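Arabinogalactan endo-1,4-beta-galactosidase (Ignisphaera aggregans, PDB 7OSK) probably hydrolyses internal beta-1,4-galactosidic links of galactan and arabinogalactan, this chain being the family 53 catalytic domain of a longer, calcium-binding protein. Local coordinates at residues Tyr284-Val290 with Asp344-Phe350; Ile324-Ala328 with Ala384-Leu388; Tyr241-Asp246 with Thr279-Tyr284. All coordinates share one frame; numbering follows the deposited sequence.

Contact 1 (Tyr284-Val290 with Asp344-Phe350)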
loop_
_atom_site.group_PDB
_atom_site.type_symbol
_atom_site.label_atom_id
_atom_site.label_comp_id
_atom_site.label_asym_id
_atom_site.label_seq_id
_atom_site.Cartn_x
_atom_site.Cartn_y
_atom_site.Cartn_z
ATOM N N TYR A 284 7.058 -17.027 13.350
ATOM C CA TYR A 284 6.390 -15.927 14.041
ATOM C C TYR A 284 4.901 -16.189 14.246
ATOM O O TYR A 284 4.239 -16.774 13.386
ATOM C CB TYR A 284 6.572 -14.624 13.259
ATOM C CG TYR A 284 8.007 -14.318 12.903
ATOM C CD1 TYR A 284 8.940 -14.034 13.889
ATOM C CD2 TYR A 284 8.425 -14.302 11.578
ATOM C CE1 TYR A 284 10.251 -13.751 13.569
ATOM C CE2 TYR A 284 9.736 -14.018 11.249
ATOM C CZ TYR A 284 10.643 -13.744 12.249
ATOM O OH TYR A 284 11.948 -13.460 11.936
ATOM N N ASP A 285 4.385 -15.750 15.394
ATOM C CA ASP A 285 2.953 -15.784 15.669
ATOM C C ASP A 285 2.374 -14.394 15.416
ATOM O O ASP A 285 1.905 -13.717 16.333
ATOM C CB ASP A 285 2.672 -16.240 17.108
ATOM C CG ASP A 285 2.436 -17.743 17.218
ATOM O OD1 ASP A 285 1.821 -18.334 16.302
ATOM O OD2 ASP A 285 2.873 -18.335 18.228
ATOM N N LYS A 286 2.434 -13.973 14.157
ATOM C CA LYS A 286 1.882 -12.693 13.737
ATOM C C LYS A 286 1.214 -12.834 12.378
ATOM O O LYS A 286 1.405 -13.834 11.684
ATOM C CB LYS A 286 2.973 -11.625 13.684
ATOM C CG LYS A 286 3.537 -11.271 15.045
ATOM C CD LYS A 286 4.621 -10.218 14.943
ATOM C CE LYS A 286 5.187 -9.875 16.310
ATOM N NZ LYS A 286 4.144 -9.359 17.236
ATOM N N LYS A 287 0.433 -11.826 12.004
ATOM C CA LYS A 287 -0.325 -11.865 10.763
ATOM C C LYS A 287 0.544 -11.543 9.553
ATOM O O LYS A 287 1.567 -10.867 9.665
ATOM C CB LYS A 287 -1.506 -10.895 10.834
ATOM C CG LYS A 287 -2.527 -11.241 11.910
ATOM C CD LYS A 287 -3.192 -12.595 11.658
ATOM C CE LYS A 287 -4.018 -13.048 12.850
ATOM N NZ LYS A 287 -5.120 -12.102 13.173
ATOM N N ILE A 288 0.114 -12.043 8.398
ATOM C CA ILE A 288 0.853 -11.898 7.151
ATOM C C ILE A 288 0.017 -11.128 6.138
ATOM O O ILE A 288 -1.098 -11.535 5.814
ATOM C CB ILE A 288 1.232 -13.268 6.559
ATOM C CG1 ILE A 288 1.754 -14.207 7.654
ATOM C CG2 ILE A 288 2.254 -13.102 5.440
ATOM C CD1 ILE A 288 2.987 -13.704 8.375
ATOM N N LEU A 289 0.566 -10.025 5.638
ATOM C CA LEU A 289 -0.158 -9.135 4.734
ATOM C C LEU A 289 0.673 -8.782 3.504
ATOM O O LEU A 289 1.896 -8.682 3.579
ATOM C CB LEU A 289 -0.563 -7.856 5.476
ATOM C CG LEU A 289 -1.242 -6.752 4.662
ATOM C CD1 LEU A 289 -2.623 -7.191 4.202
ATOM C CD2 LEU A 289 -1.326 -5.468 5.472
ATOM N N VAL A 290 -0.003 -8.609 2.372
ATOM C CA VAL A 290 0.618 -8.038 1.180
ATOM C C VAL A 290 0.170 -6.581 1.053
ATOM O O VAL A 290 -0.940 -6.300 0.596
ATOM C CB VAL A 290 0.250 -8.821 -0.100
ATOM C CG1 VAL A 290 0.929 -8.210 -1.320
ATOM C CG2 VAL A 290 0.628 -10.291 0.045
ATOM N N ASP A 344 -4.276 -19.613 8.897
ATOM C CA ASP A 344 -5.085 -18.713 9.716
ATOM C C ASP A 344 -4.376 -17.388 10.003
ATOM O O ASP A 344 -4.956 -16.486 10.611
ATOM C CB ASP A 344 -5.469 -19.391 11.038
ATOM C CG ASP A 344 -4.309 -20.139 11.673
ATOM O OD1 ASP A 344 -3.510 -19.506 12.397
ATOM O OD2 ASP A 344 -4.197 -21.362 11.441
ATOM N N LYS A 345 -3.123 -17.278 9.571
ATOM C CA LYS A 345 -2.365 -16.037 9.705
ATOM C C LYS A 345 -2.396 -15.233 8.409
ATOM O O LYS A 345 -1.905 -14.104 8.360
ATOM C CB LYS A 345 -0.919 -16.330 10.107
ATOM C CG LYS A 345 -0.725 -16.531 11.605
ATOM C CD LYS A 345 0.074 -17.788 11.911
ATOM C CE LYS A 345 1.067 -17.566 13.037
ATOM N NZ LYS A 345 2.202 -18.523 12.933
ATOM N N ALA A 346 -2.963 -15.819 7.359
ATOM C CA ALA A 346 -3.161 -15.102 6.106
ATOM C C ALA A 346 -4.186 -14.000 6.323
ATOM O O ALA A 346 -5.318 -14.261 6.735
ATOM C CB ALA A 346 -3.610 -16.044 5.003
ATOM N N LEU A 347 -3.778 -12.767 6.042
ATOM C CA LEU A 347 -4.607 -11.596 6.294
ATOM C C LEU A 347 -5.235 -11.108 4.996
ATOM O O LEU A 347 -6.451 -10.928 4.912
ATOM C CB LEU A 347 -3.765 -10.496 6.934
ATOM C CG LEU A 347 -4.419 -9.566 7.951
ATOM C CD1 LEU A 347 -4.954 -10.328 9.157
ATOM C CD2 LEU A 347 -3.387 -8.540 8.378
ATOM N N GLY A 348 -4.396 -10.901 3.984
ATOM C CA GLY A 348 -4.872 -10.545 2.661
ATOM C C GLY A 348 -3.892 -9.740 1.841
ATOM O O GLY A 348 -2.683 -9.844 2.029
ATOM N N ILE A 349 -4.426 -8.935 0.926
ATOM C CA ILE A 349 -3.606 -8.218 -0.039
ATOM C C ILE A 349 -4.156 -6.823 -0.341
ATOM O O ILE A 349 -5.344 -6.555 -0.146
ATOM C CB ILE A 349 -3.494 -9.012 -1.363
ATOM C CG1 ILE A 349 -4.854 -9.116 -2.052
ATOM C CG2 ILE A 349 -2.960 -10.418 -1.116
ATOM C CD1 ILE A 349 -4.899 -8.448 -3.396
ATOM N N PHE A 350 -3.269 -5.934 -0.786
ATOM C CA PHE A 350 -3.671 -4.651 -1.357
ATOM C C PHE A 350 -3.045 -4.481 -2.732
ATOM O O PHE A 350 -1.822 -4.502 -2.869
ATOM C CB PHE A 350 -3.251 -3.480 -0.467
ATOM C CG PHE A 350 -3.947 -3.434 0.859
ATOM C CD1 PHE A 350 -5.162 -2.791 0.995
ATOM C CD2 PHE A 350 -3.375 -4.016 1.977
ATOM C CE1 PHE A 350 -5.798 -2.738 2.219
ATOM C CE2 PHE A 350 -4.007 -3.967 3.199
ATOM C CZ PHE A 350 -5.220 -3.327 3.321
#
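Val290 and Ile349 lie side by side and point the same way at the tightly packed end of this pairing, CB of Val290 being 3.7 Å from CG2 of Ile349. Ile349 holds CG1 between its own N and carbonyl carbon (chi1 65°), which turns the CG2 branch toward Val290. On the other face, Leu289 swings CG away from its backbone N (chi1 176°) and brings CD1 to 3.6 Å from CE2 of Phe350, while its CD2 meets the ring at the edge, in plane. Backbone bonds lock this end: Val290 N to Gly348 O, 3.0 Å, and Phe350 N to Val290 O, 2.7 Å. The strands are the parallel, neighbouring seventh and eighth of a (beta/alpha)8 barrel, their axes 4.8 Å apart and 13° from parallel. Ile288, Val290, Ala346 and Ile349 face outward onto Leu338 of helix 324-342; Leu289 faces the barrel interior. Ile288 donates to Lys345 O and accepts from Leu347 N, yet Val290 bonds to Gly348, so strand 346-350 spends one residue more than its neighbour, a beta bulge at Leu347 and Gly348.

Toward the strand starts the contact opens to solvent. Lys287 crosses Leu347 at about a right angle, with only CH groups touching, CG of Lys287 to CD1 of Leu347 at 3.8 Å. Lys345 bends back along the incoming loop, its CG 3.4 Å from Lys286 O. Its NZ is modelled on Tyr284 O and in a weak, long salt bridge to Asp285 OD1, although its exact position is doubtful. An alanine here, lacking the chain and its ammonium, is likely to leave the Asp285 carboxylate without this weakly placed counter-charge and Lys286 O without its aliphatic neighbour.

Contact 2 (Ile324-Ala328 with Ala384-Leu388); sequences IQGQA and ALPSL
The first turn of helix 324-342 packs against an irregular segment, 384-388, and the two backbones come nearest where CA of Ala328 stands 5.1 Å from CA of Ser387. That approach suits small side chains: CB of Ala328 is 3.7 Å from CB of Ser387, and the same serine CB also lies near the carbonyl O of Ile324. Ser387 carries its OG between the backbone N and the carbonyl carbon (chi1 54°), from where it donates a hydrogen bond of 2.7 Å to OE1 of Gln327. The hydroxyl lies somewhat out of the plane of the carbonyl, tilted by 25°. Gln327 is extended along its whole chain, which carries the amide out from the helix to the serine; its NE2 is bound in turn to Tyr351 OH and Ala376 O, so the buried amide is gripped at both ends and its flip is fixed. Beside this polar link, Ile324 supplies the apolar half. Its CG2 sits 3.7 Å from CG of Pro386, the two side chains crossing at about a right angle, while CD1 reaches farther to CD2 of Leu385 at 3.9 Å.

Helix 324-342 leads into the last barrel strand, 346-352, whose Tyr351 is one of the partners of Gln327 NE2. On the far side of segment 384-388, Ala384 and Leu388 touch Ile82 of helix 79-85, which lies between strands 51-55 and 90-95. The segment thus bridges the last long outer helix and one of the first, where the barrel closes.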
loop_
_atom_site.group_PDB
_atom_site.type_symbol
_atom_site.label_atom_id
_atom_site.label_comp_id
_atom_site.label_asym_id
_atom_site.label_seq_id
_atom_site.Cartn_x
_atom_site.Cartn_y
_atom_site.Cartn_z
ATOM N N ILE A 324 -5.371 -8.500 -19.457
ATOM C CA ILE A 324 -6.353 -8.345 -18.396
ATOM C C ILE A 324 -6.555 -9.685 -17.696
ATOM O O ILE A 324 -6.702 -9.742 -16.477
ATOM C CB ILE A 324 -7.695 -7.816 -18.937
ATOM C CG1 ILE A 324 -7.470 -6.496 -19.687
ATOM C CG2 ILE A 324 -8.691 -7.637 -17.794
ATOM C CD1 ILE A 324 -8.733 -5.843 -20.225
ATOM N N GLN A 325 -6.552 -10.761 -18.476
ATOM C CA GLN A 325 -6.620 -12.113 -17.927
ATOM C C GLN A 325 -5.360 -12.435 -17.129
ATOM O O GLN A 325 -5.430 -13.017 -16.046
ATOM C CB GLN A 325 -6.803 -13.141 -19.047
ATOM C CG GLN A 325 -6.905 -14.584 -18.568
ATOM C CD GLN A 325 -8.193 -14.859 -17.822
ATOM O OE1 GLN A 325 -9.256 -14.999 -18.427
ATOM N NE2 GLN A 325 -8.107 -14.939 -16.497
ATOM N N GLY A 326 -4.208 -12.066 -17.680
ATOM C CA GLY A 326 -2.934 -12.339 -17.042
ATOM C C GLY A 326 -2.798 -11.608 -15.725
ATOM O O GLY A 326 -2.167 -12.104 -14.790
ATOM N N GLN A 327 -3.388 -10.418 -15.655
ATOM C CA GLN A 327 -3.408 -9.636 -14.427
ATOM C C GLN A 327 -4.269 -10.332 -13.381
ATOM O O GLN A 327 -3.865 -10.493 -12.231
ATOM C CB GLN A 327 -3.940 -8.223 -14.695
ATOM C CG GLN A 327 -4.016 -7.332 -13.456
ATOM C CD GLN A 327 -4.713 -6.009 -13.719
ATOM O OE1 GLN A 327 -5.795 -5.966 -14.303
ATOM N NE2 GLN A 327 -4.092 -4.918 -13.283
ATOM N N ALA A 328 -5.460 -10.745 -13.798
ATOM C CA ALA A 328 -6.413 -11.380 -12.901
ATOM C C ALA A 328 -5.888 -12.725 -12.410
ATOM O O ALA A 328 -6.046 -13.073 -11.239
ATOM C CB ALA A 328 -7.754 -11.557 -13.596
ATOM N N ALA A 384 -13.771 0.400 -15.465
ATOM C CA ALA A 384 -13.330 -0.757 -14.696
ATOM C C ALA A 384 -12.981 -1.927 -15.609
ATOM O O ALA A 384 -13.793 -2.354 -16.428
ATOM C CB ALA A 384 -14.405 -1.169 -13.701
ATOM N N LEU A 385 -11.763 -2.437 -15.462
ATOM C CA LEU A 385 -11.344 -3.624 -16.191
ATOM C C LEU A 385 -12.106 -4.836 -15.670
ATOM O O LEU A 385 -12.444 -4.891 -14.488
ATOM C CB LEU A 385 -9.838 -3.843 -16.045
ATOM C CG LEU A 385 -8.939 -2.722 -16.568
ATOM C CD1 LEU A 385 -7.488 -2.978 -16.184
ATOM C CD2 LEU A 385 -9.073 -2.579 -18.077
ATOM N N PRO A 386 -12.380 -5.818 -16.545
ATOM C CA PRO A 386 -13.103 -7.008 -16.083
ATOM C C PRO A 386 -12.309 -7.838 -15.077
ATOM O O PRO A 386 -12.849 -8.795 -14.524
ATOM C CB PRO A 386 -13.350 -7.798 -17.375
ATOM C CG PRO A 386 -12.340 -7.295 -18.345
ATOM C CD PRO A 386 -12.099 -5.862 -17.991
ATOM N N SER A 387 -11.050 -7.474 -14.843
ATOM C CA SER A 387 -10.214 -8.170 -13.867
ATOM C C SER A 387 -10.399 -7.602 -12.461
ATOM O O SER A 387 -9.792 -8.082 -11.506
ATOM C CB SER A 387 -8.739 -8.092 -14.274
ATOM O OG SER A 387 -8.334 -6.752 -14.483
ATOM N N LEU A 388 -11.238 -6.580 -12.339
ATOM C CA LEU A 388 -11.529 -5.987 -11.039
ATOM C C LEU A 388 -12.457 -6.895 -10.241
ATOM O O LEU A 388 -12.594 -6.742 -9.030
ATOM C CB LEU A 388 -12.156 -4.599 -11.210
ATOM C CG LEU A 388 -12.438 -3.789 -9.942
ATOM C CD1 LEU A 388 -11.175 -3.550 -9.126
ATOM C CD2 LEU A 388 -13.092 -2.470 -10.304
#

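Contact 3 (Tyr241-Asp246 with Thr279-Tyr284)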
loop_
_atom_site.group_PDB
_atom_site.type_symbol
_atom_site.label_atom_id
_atom_site.label_comp_id
_atom_site.label_asym_id
_atom_site.label_seq_id
_atom_site.Cartn_x
_atom_site.Cartn_y
_atom_site.Cartn_z
ATOM N N TYR A 241 14.146 -11.275 6.064
ATOM C CA TYR A 241 12.995 -11.104 6.944
ATOM C C TYR A 241 13.294 -11.685 8.322
ATOM O O TYR A 241 12.988 -11.072 9.346
ATOM C CB TYR A 241 11.753 -11.770 6.351
ATOM C CG TYR A 241 10.996 -10.919 5.354
ATOM C CD1 TYR A 241 11.548 -10.601 4.117
ATOM C CD2 TYR A 241 9.721 -10.446 5.641
ATOM C CE1 TYR A 241 10.857 -9.829 3.199
ATOM C CE2 TYR A 241 9.020 -9.674 4.729
ATOM C CZ TYR A 241 9.594 -9.368 3.510
ATOM O OH TYR A 241 8.903 -8.601 2.597
ATOM N N ILE A 242 13.898 -12.869 8.335
ATOM C CA ILE A 242 14.287 -13.516 9.581
ATOM C C ILE A 242 15.197 -12.608 10.399
ATOM O O ILE A 242 14.917 -12.324 11.561
ATOM C CB ILE A 242 15.007 -14.856 9.322
ATOM C CG1 ILE A 242 14.032 -15.862 8.705
ATOM C CG2 ILE A 242 15.593 -15.412 10.622
ATOM C CD1 ILE A 242 14.680 -17.158 8.253
ATOM N N ASN A 243 16.287 -12.160 9.785
ATOM C CA ASN A 243 17.274 -11.337 10.472
ATOM C C ASN A 243 16.686 -10.019 10.960
ATOM O O ASN A 243 17.010 -9.552 12.052
ATOM C CB ASN A 243 18.464 -11.054 9.550
ATOM C CG ASN A 243 19.218 -12.315 9.162
ATOM O OD1 ASN A 243 19.312 -13.263 9.940
ATOM N ND2 ASN A 243 19.764 -12.326 7.950
ATOM N N PHE A 244 15.817 -9.430 10.148
ATOM C CA PHE A 244 15.253 -8.121 10.450
ATOM C C PHE A 244 14.173 -8.193 11.528
ATOM O O PHE A 244 14.161 -7.385 12.457
ATOM C CB PHE A 244 14.673 -7.490 9.183
ATOM C CG PHE A 244 14.221 -6.070 9.366
ATOM C CD1 PHE A 244 12.927 -5.787 9.777
ATOM C CD2 PHE A 244 15.089 -5.018 9.130
ATOM C CE1 PHE A 244 12.509 -4.480 9.948
ATOM C CE2 PHE A 244 14.678 -3.709 9.299
ATOM C CZ PHE A 244 13.387 -3.439 9.708
ATOM N N ILE A 245 13.270 -9.159 11.402
ATOM C CA ILE A 245 12.141 -9.266 12.321
ATOM C C ILE A 245 12.578 -9.800 13.687
ATOM O O ILE A 245 12.119 -9.312 14.718
ATOM C CB ILE A 245 11.033 -10.164 11.734
ATOM C CG1 ILE A 245 10.474 -9.520 10.461
ATOM C CG2 ILE A 245 9.911 -10.384 12.755
ATOM C CD1 ILE A 245 9.458 -10.367 9.718
ATOM N N ASP A 246 13.449 -10.805 13.689
ATOM C CA ASP A 246 14.025 -11.315 14.931
ATOM C C ASP A 246 14.608 -10.179 15.760
ATOM O O ASP A 246 14.316 -10.050 16.951
ATOM C CB ASP A 246 15.118 -12.350 14.646
ATOM C CG ASP A 246 14.561 -13.710 14.269
ATOM O OD1 ASP A 246 13.370 -13.789 13.904
ATOM O OD2 ASP A 246 15.322 -14.699 14.332
ATOM N N THR A 279 7.609 -19.491 5.928
ATOM C CA THR A 279 8.718 -19.225 6.836
ATOM C C THR A 279 8.284 -18.273 7.948
ATOM O O THR A 279 8.803 -18.328 9.062
ATOM C CB THR A 279 9.929 -18.620 6.091
ATOM O OG1 THR A 279 10.270 -19.451 4.974
ATOM C CG2 THR A 279 11.136 -18.497 7.016
ATOM N N LEU A 280 7.329 -17.401 7.638
ATOM C CA LEU A 280 6.820 -16.437 8.610
ATOM C C LEU A 280 5.793 -17.056 9.557
ATOM O O LEU A 280 5.733 -16.696 10.733
ATOM C CB LEU A 280 6.200 -15.233 7.894
ATOM C CG LEU A 280 7.106 -14.008 7.731
ATOM C CD1 LEU A 280 8.412 -14.371 7.043
ATOM C CD2 LEU A 280 6.393 -12.907 6.960
ATOM N N VAL A 281 4.982 -17.979 9.048
ATOM C CA VAL A 281 3.931 -18.585 9.859
ATOM C C VAL A 281 4.506 -19.581 10.865
ATOM O O VAL A 281 3.887 -19.856 11.892
ATOM C CB VAL A 281 2.873 -19.308 8.990
ATOM C CG1 VAL A 281 2.224 -18.334 8.020
ATOM C CG2 VAL A 281 3.490 -20.480 8.248
ATOM N N GLN A 282 5.687 -20.118 10.568
ATOM C CA GLN A 282 6.323 -21.082 11.457
ATOM C C GLN A 282 7.228 -20.394 12.472
ATOM O O GLN A 282 7.346 -20.851 13.606
ATOM C CB GLN A 282 7.135 -22.110 10.663
ATOM C CG GLN A 282 7.734 -23.207 11.544
ATOM C CD GLN A 282 8.602 -24.180 10.778
ATOM O OE1 GLN A 282 8.102 -25.067 10.086
ATOM N NE2 GLN A 282 9.914 -24.023 10.906
ATOM N N ARG A 283 7.864 -19.300 12.066
ATOM C CA ARG A 283 8.837 -18.628 12.925
ATOM C C ARG A 283 8.199 -17.552 13.796
ATOM O O ARG A 283 8.732 -17.208 14.851
ATOM C CB ARG A 283 9.952 -18.008 12.083
ATOM C CG ARG A 283 11.161 -17.592 12.897
ATOM C CD ARG A 283 12.270 -17.054 12.016
ATOM N NE ARG A 283 13.515 -16.866 12.758
ATOM C CZ ARG A 283 14.472 -17.783 12.879
ATOM N NH1 ARG A 283 14.344 -18.977 12.312
ATOM N NH2 ARG A 283 15.566 -17.506 13.573
ATOM N N TYR A 284 7.058 -17.027 13.350
ATOM C CA TYR A 284 6.390 -15.927 14.041
ATOM C C TYR A 284 4.901 -16.189 14.246
ATOM O O TYR A 284 4.239 -16.774 13.386
ATOM C CB TYR A 284 6.572 -14.624 13.259
ATOM C CG TYR A 284 8.007 -14.318 12.903
ATOM C CD1 TYR A 284 8.940 -14.034 13.889
ATOM C CD2 TYR A 284 8.425 -14.302 11.578
ATOM C CE1 TYR A 284 10.251 -13.751 13.569
ATOM C CE2 TYR A 284 9.736 -14.018 11.249
ATOM C CZ TYR A 284 10.643 -13.744 12.249
ATOM O OH TYR A 284 11.948 -13.460 11.936
#
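Two neighbouring outer helices of the (beta/alpha)8 barrel, 238-250 and 270-283, meet here through Asp246 on one side and Arg283 with Tyr284 on the other. Their local axes stay 11.5 Å apart and cross at -39°, so side chains do most of the bridging. Arg283 stretches from CG to NE and takes the carboxylate of Asp246 side-on: NH2 bonds to OD2 at 2.9 Å, and NE is shared between OD2 at 3.2 Å and OD1 at 3.3 Å. Both oxygens use their syn lone pairs, and the carboxylate and guanidinium planes are nearly coplanar, 16° apart. Ile242 lays its CG2 over one face of that guanidinium, toward the rim. Farther along the same side chain, CD1 of Ile242 lies 4.0 Å from CG2 of Thr279.

Tyr284, just past the helix end, hydrogen-bonds through its OH to OD1 of Asp246, with ring and carboxylate planes almost perpendicular at 82°; the modelled OH to OD1 distance of 2.5 Å is shorter than expected and doubtful at this resolution. The ring is flanked: CG2 of Ile245 sits over one face in a CH-pi contact, 3.7 Å from the ring centroid, and CG of Arg283 lies over the opposite face, toward the rim. Deeper toward the barrel wall, CB of Tyr241 meets CD1 of Leu280 at 4.3 Å, and both residues rest on strand 257-261.

One carboxylate thus serves both a guanidinium and a phenol. The coplanar, two-nitrogen grip of Arg283, matched in charge, would be expected to favour the ionised form of Asp246 and to hold its side-chain rotation.

How the contacts relate
Contacts 1 and 3 form one continuous region on the same side of the chain's centre: their centres are about 12 Å apart, they share Tyr284, and Ile288 CD1 lies 3.6 Å from Leu280 CB. Contact 3 pairs two outer helices, and the second of them runs on into the strand that opens contact 1. Contact 2 stands apart, about 24 Å from contact 1 and 33 Å from contact 3 between centres, but helix 324-342 links it along the chain to strand 346-352 of contact 1. It is also nearest the calcium site: the side chain of Leu385 is about 14 Å from the ion and 9 Å from that of its ligand Glu373.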